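Local coordinates for cysteine desulfurase (Thermococcus onnurineus, PDB 5B89), which probably catalyses the pyridoxal-phosphate-dependent removal of sulfur from L-cysteine, releasing L-alanine and passing the sulfur to a carrier, at residues 154-166 with 187-199. Residues are numbered along the deposited sequence; the frame is centred on the assembly and turned at random.
Sequences FIEGDDEGNLDLS and LGVIHEVEELGKI
H191 meets the 154-166 segment in two ways: G161 O lies at the edge of its imidazole ring, in plane, while L163 CD1 rests over one face, 3.5 Å from H191 CD2. The edge contact is a weak hydrogen bond, H191 NE2 to G161 O at 3.4 Å and bent to 132° at the hydrogen. On the far side of the ring ND1 is hydrogen-bonded to Q181 O, which, with L163 over one face, would limit rotation of the ring. G161 closes a type I turn begun at D158, whose OD1 takes E160 N and N162 N from opposite faces of the carboxylate. The turn rests against V189 and L187: V189 CG2, anti to its own backbone N, comes within 3.5 Å of G161 O, and L187 CD1 approaches G161 CA. Farther along, L163 and L165 each cross L196 at about a right angle, with L163 CD1 3.8 Å from L196 CD1 and L165 CD2 against L196 CD2. This packing joins the start of helix 165-172 to helix 193-203 in the large domain of the class-V aminotransferase fold. E192, the N-cap of the latter helix, lies beside L165; its OE2 salt-bridges K342 and accepts from a water that also donates to L163 O. ND1 of H191 probably carries the proton for Q181 O; the weak NE2 bond would favour a second one but does not establish a charged ring.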
loop_
_atom_site.group_PDB
_atom_site.type_symbol
_atom_site.label_atom_id
_atom_site.label_comp_id
_atom_site.label_asym_id
_atom_site.label_seq_id
_atom_site.Cartn_x
_atom_site.Cartn_y
_atom_site.Cartn_z
ATOM N N PHE B 154 21.277 20.372 8.941
ATOM C CA PHE B 154 21.916 19.159 8.571
ATOM C C PHE B 154 23.172 18.955 9.331
ATOM O O PHE B 154 24.078 19.897 9.367
ATOM C CB PHE B 154 22.282 19.230 7.075
ATOM C CG PHE B 154 21.111 19.426 6.201
ATOM C CD1 PHE B 154 20.245 18.359 5.886
ATOM C CD2 PHE B 154 20.762 20.671 5.823
ATOM C CE1 PHE B 154 19.123 18.546 5.174
ATOM C CE2 PHE B 154 19.655 20.887 5.074
ATOM C CZ PHE B 154 18.821 19.842 4.730
ATOM N N ILE B 155 23.345 17.805 9.942
ATOM C CA ILE B 155 24.556 17.501 10.710
ATOM C C ILE B 155 25.749 17.479 9.761
ATOM O O ILE B 155 25.618 17.036 8.683
ATOM C CB ILE B 155 24.448 16.118 11.389
ATOM C CG1 ILE B 155 23.293 16.149 12.359
ATOM C CG2 ILE B 155 25.693 15.714 12.140
ATOM C CD1 ILE B 155 22.777 14.811 12.804
ATOM N N GLU B 156 26.895 17.952 10.210
ATOM C CA GLU B 156 28.058 17.942 9.347
ATOM C C GLU B 156 28.627 16.563 9.229
ATOM O O GLU B 156 28.587 15.808 10.132
ATOM C CB GLU B 156 29.144 18.909 9.876
ATOM C CG GLU B 156 28.685 20.351 9.843
ATOM C CD GLU B 156 29.780 21.331 10.165
ATOM O OE1 GLU B 156 30.839 20.893 10.584
ATOM O OE2 GLU B 156 29.546 22.542 10.023
ATOM N N GLY B 157 29.230 16.307 8.092
ATOM C CA GLY B 157 29.884 15.050 7.883
ATOM C C GLY B 157 30.817 15.100 6.696
ATOM O O GLY B 157 30.837 16.021 5.984
ATOM N N ASP B 158 31.576 14.030 6.544
ATOM C CA ASP B 158 32.559 13.894 5.497
ATOM C C ASP B 158 32.060 13.190 4.240
ATOM O O ASP B 158 30.939 12.823 4.156
ATOM C CB ASP B 158 33.853 13.315 6.063
ATOM C CG ASP B 158 33.764 11.851 6.382
ATOM O OD1 ASP B 158 32.867 11.187 5.921
ATOM O OD2 ASP B 158 34.596 11.377 7.097
ATOM N N ASP B 159 32.900 13.084 3.241
ATOM C CA ASP B 159 32.508 12.506 1.988
ATOM C C ASP B 159 32.310 11.002 2.033
ATOM O O ASP B 159 31.757 10.456 1.141
ATOM C CB ASP B 159 33.497 12.901 0.882
ATOM C CG ASP B 159 33.285 14.322 0.388
ATOM O OD1 ASP B 159 32.362 14.984 0.843
ATOM O OD2 ASP B 159 34.077 14.764 -0.438
ATOM N N GLU B 160 32.737 10.372 3.092
ATOM C CA GLU B 160 32.571 8.961 3.271
ATOM C C GLU B 160 31.253 8.678 3.934
ATOM O O GLU B 160 30.871 7.593 4.015
ATOM C CB GLU B 160 33.649 8.419 4.199
ATOM C CG GLU B 160 34.976 8.203 3.559
ATOM C CD GLU B 160 35.980 7.484 4.435
ATOM O OE1 GLU B 160 35.703 6.980 5.514
ATOM O OE2 GLU B 160 37.089 7.401 3.982
ATOM N N GLY B 161 30.598 9.703 4.431
ATOM C CA GLY B 161 29.363 9.551 5.163
ATOM C C GLY B 161 29.509 9.571 6.678
ATOM O O GLY B 161 28.568 9.390 7.318
ATOM N N ASN B 162 30.688 9.792 7.210
ATOM C CA ASN B 162 30.858 9.785 8.641
ATOM C C ASN B 162 30.409 11.119 9.233
ATOM O O ASN B 162 30.918 12.125 8.915
ATOM C CB ASN B 162 32.296 9.544 9.060
ATOM C CG ASN B 162 32.948 8.365 8.385
ATOM O OD1 ASN B 162 33.895 8.521 7.642
ATOM N ND2 ASN B 162 32.520 7.231 8.704
ATOM N N LEU B 163 29.428 11.051 10.100
ATOM C CA LEU B 163 28.929 12.216 10.730
ATOM C C LEU B 163 29.867 12.706 11.837
ATOM O O LEU B 163 30.482 11.969 12.499
ATOM C CB LEU B 163 27.567 11.937 11.387
ATOM C CG LEU B 163 26.407 11.603 10.475
ATOM C CD1 LEU B 163 25.277 10.973 11.301
ATOM C CD2 LEU B 163 25.914 12.787 9.686
ATOM N N ASP B 164 29.894 14.010 12.045
ATOM C CA ASP B 164 30.651 14.634 13.130
ATOM C C ASP B 164 29.709 14.667 14.345
ATOM O O ASP B 164 28.819 15.451 14.368
ATOM C CB ASP B 164 30.975 16.050 12.691
ATOM C CG ASP B 164 31.717 16.879 13.751
ATOM O OD1 ASP B 164 31.745 16.494 14.887
ATOM O OD2 ASP B 164 32.241 17.914 13.370
ATOM N N LEU B 165 29.904 13.768 15.294
ATOM C CA LEU B 165 29.027 13.633 16.412
ATOM C C LEU B 165 29.042 14.821 17.360
ATOM O O LEU B 165 28.119 15.041 18.048
ATOM C CB LEU B 165 29.254 12.325 17.117
ATOM C CG LEU B 165 28.799 11.108 16.303
ATOM C CD1 LEU B 165 28.980 9.866 17.127
ATOM C CD2 LEU B 165 27.381 11.181 15.778
ATOM N N SER B 166 30.123 15.572 17.339
ATOM C CA SER B 166 30.229 16.788 18.115
ATOM C C SER B 166 29.291 17.807 17.509
ATOM O O SER B 166 28.575 18.428 18.205
ATOM C CB SER B 166 31.668 17.290 18.131
ATOM O OG SER B 166 32.400 16.437 18.946
ATOM N N LEU B 187 25.871 5.450 -0.113
ATOM C CA LEU B 187 27.167 5.239 0.422
ATOM C C LEU B 187 27.443 4.008 1.241
ATOM O O LEU B 187 28.577 3.543 1.347
ATOM C CB LEU B 187 27.596 6.416 1.360
ATOM C CG LEU B 187 27.567 7.756 0.674
ATOM C CD1 LEU B 187 27.715 8.896 1.683
ATOM C CD2 LEU B 187 28.770 7.827 -0.287
ATOM N N GLY B 188 26.400 3.381 1.807
ATOM C CA GLY B 188 26.578 2.265 2.698
ATOM C C GLY B 188 27.086 2.539 4.099
ATOM O O GLY B 188 27.274 1.648 4.885
ATOM N N VAL B 189 27.177 3.815 4.424
ATOM C CA VAL B 189 27.527 4.143 5.796
ATOM C C VAL B 189 26.476 3.674 6.827
ATOM O O VAL B 189 25.263 3.902 6.549
ATOM C CB VAL B 189 27.827 5.666 6.016
ATOM C CG1 VAL B 189 26.770 6.582 5.488
ATOM C CG2 VAL B 189 28.237 5.921 7.439
ATOM N N ILE B 190 26.950 3.068 7.883
ATOM C CA ILE B 190 26.116 2.756 9.058
ATOM C C ILE B 190 26.297 3.865 10.038
ATOM O O ILE B 190 27.347 3.921 10.652
ATOM C CB ILE B 190 26.427 1.383 9.678
ATOM C CG1 ILE B 190 26.446 0.222 8.577
ATOM C CG2 ILE B 190 25.395 1.040 10.790
ATOM C CD1 ILE B 190 26.960 -1.046 9.094
ATOM N N HIS B 191 25.301 4.689 10.261
ATOM C CA HIS B 191 25.434 5.738 11.259
ATOM C C HIS B 191 25.312 5.243 12.686
ATOM O O HIS B 191 24.806 4.203 12.938
ATOM C CB HIS B 191 24.394 6.799 10.996
ATOM C CG HIS B 191 24.599 7.531 9.716
ATOM N ND1 HIS B 191 23.630 7.655 8.754
ATOM C CD2 HIS B 191 25.686 8.143 9.224
ATOM C CE1 HIS B 191 24.100 8.343 7.743
ATOM N NE2 HIS B 191 25.345 8.649 8.010
ATOM N N GLU B 192 25.845 6.037 13.609
ATOM C CA GLU B 192 25.808 5.732 15.027
ATOM C C GLU B 192 24.455 6.097 15.571
ATOM O O GLU B 192 24.317 6.966 16.354
ATOM C CB GLU B 192 26.923 6.491 15.750
ATOM C CG GLU B 192 28.278 6.255 15.090
ATOM C CD GLU B 192 28.631 7.237 13.934
ATOM O OE1 GLU B 192 27.779 7.890 13.306
ATOM O OE2 GLU B 192 29.831 7.310 13.650
ATOM N N VAL B 193 23.463 5.368 15.110
ATOM C CA VAL B 193 22.102 5.665 15.488
ATOM C C VAL B 193 21.802 5.592 16.998
ATOM O O VAL B 193 21.048 6.381 17.484
ATOM C CB VAL B 193 21.091 4.862 14.657
ATOM C CG1 VAL B 193 19.691 5.172 15.097
ATOM C CG2 VAL B 193 21.200 5.217 13.204
ATOM N N GLU B 194 22.401 4.667 17.677
ATOM C CA GLU B 194 22.163 4.583 19.089
ATOM C C GLU B 194 22.634 5.849 19.777
ATOM O O GLU B 194 21.970 6.372 20.596
ATOM C CB GLU B 194 22.841 3.366 19.667
ATOM C CG GLU B 194 22.353 2.057 19.093
ATOM C CD GLU B 194 23.210 0.926 19.577
ATOM O OE1 GLU B 194 23.677 0.167 18.737
ATOM O OE2 GLU B 194 23.452 0.871 20.797
ATOM N N GLU B 195 23.785 6.337 19.373
ATOM C CA GLU B 195 24.317 7.552 19.964
ATOM C C GLU B 195 23.517 8.778 19.599
ATOM O O GLU B 195 23.286 9.583 20.429
ATOM C CB GLU B 195 25.773 7.739 19.598
ATOM C CG GLU B 195 26.440 8.890 20.336
ATOM C CD GLU B 195 26.391 8.768 21.874
ATOM O OE1 GLU B 195 26.488 7.681 22.424
ATOM O OE2 GLU B 195 26.224 9.803 22.506
ATOM N N LEU B 196 23.097 8.875 18.348
ATOM C CA LEU B 196 22.279 9.984 17.914
ATOM C C LEU B 196 20.939 9.935 18.714
ATOM O O LEU B 196 20.416 11.006 19.097
ATOM C CB LEU B 196 22.004 9.901 16.387
ATOM C CG LEU B 196 23.287 10.110 15.554
ATOM C CD1 LEU B 196 23.015 9.691 14.131
ATOM C CD2 LEU B 196 23.595 11.576 15.539
ATOM N N GLY B 197 20.362 8.760 18.897
ATOM C CA GLY B 197 19.131 8.616 19.650
ATOM C C GLY B 197 19.305 9.004 21.097
ATOM O O GLY B 197 18.380 9.554 21.683
ATOM N N LYS B 198 20.397 8.632 21.665
ATOM C CA LYS B 198 20.740 9.055 23.062
ATOM C C LYS B 198 20.790 10.543 23.123
ATOM O O LYS B 198 20.177 11.159 24.046
ATOM C CB LYS B 198 22.005 8.424 23.582
ATOM C CG LYS B 198 22.450 8.974 24.948
ATOM C CD LYS B 198 23.798 8.396 25.350
ATOM C CE LYS B 198 24.527 9.274 26.467
ATOM N NZ LYS B 198 23.618 9.468 27.610
ATOM N N ILE B 199 21.459 11.227 22.246
ATOM C CA ILE B 199 21.459 12.645 22.152
ATOM C C ILE B 199 20.095 13.260 22.049
ATOM O O ILE B 199 19.715 14.198 22.787
ATOM C CB ILE B 199 22.397 13.204 21.060
ATOM C CG1 ILE B 199 23.858 12.713 21.271
ATOM C CG2 ILE B 199 22.335 14.688 21.026
ATOM C CD1 ILE B 199 24.759 12.883 20.072
HETATM O O HOH W 1 31.006 9.212 12.449
#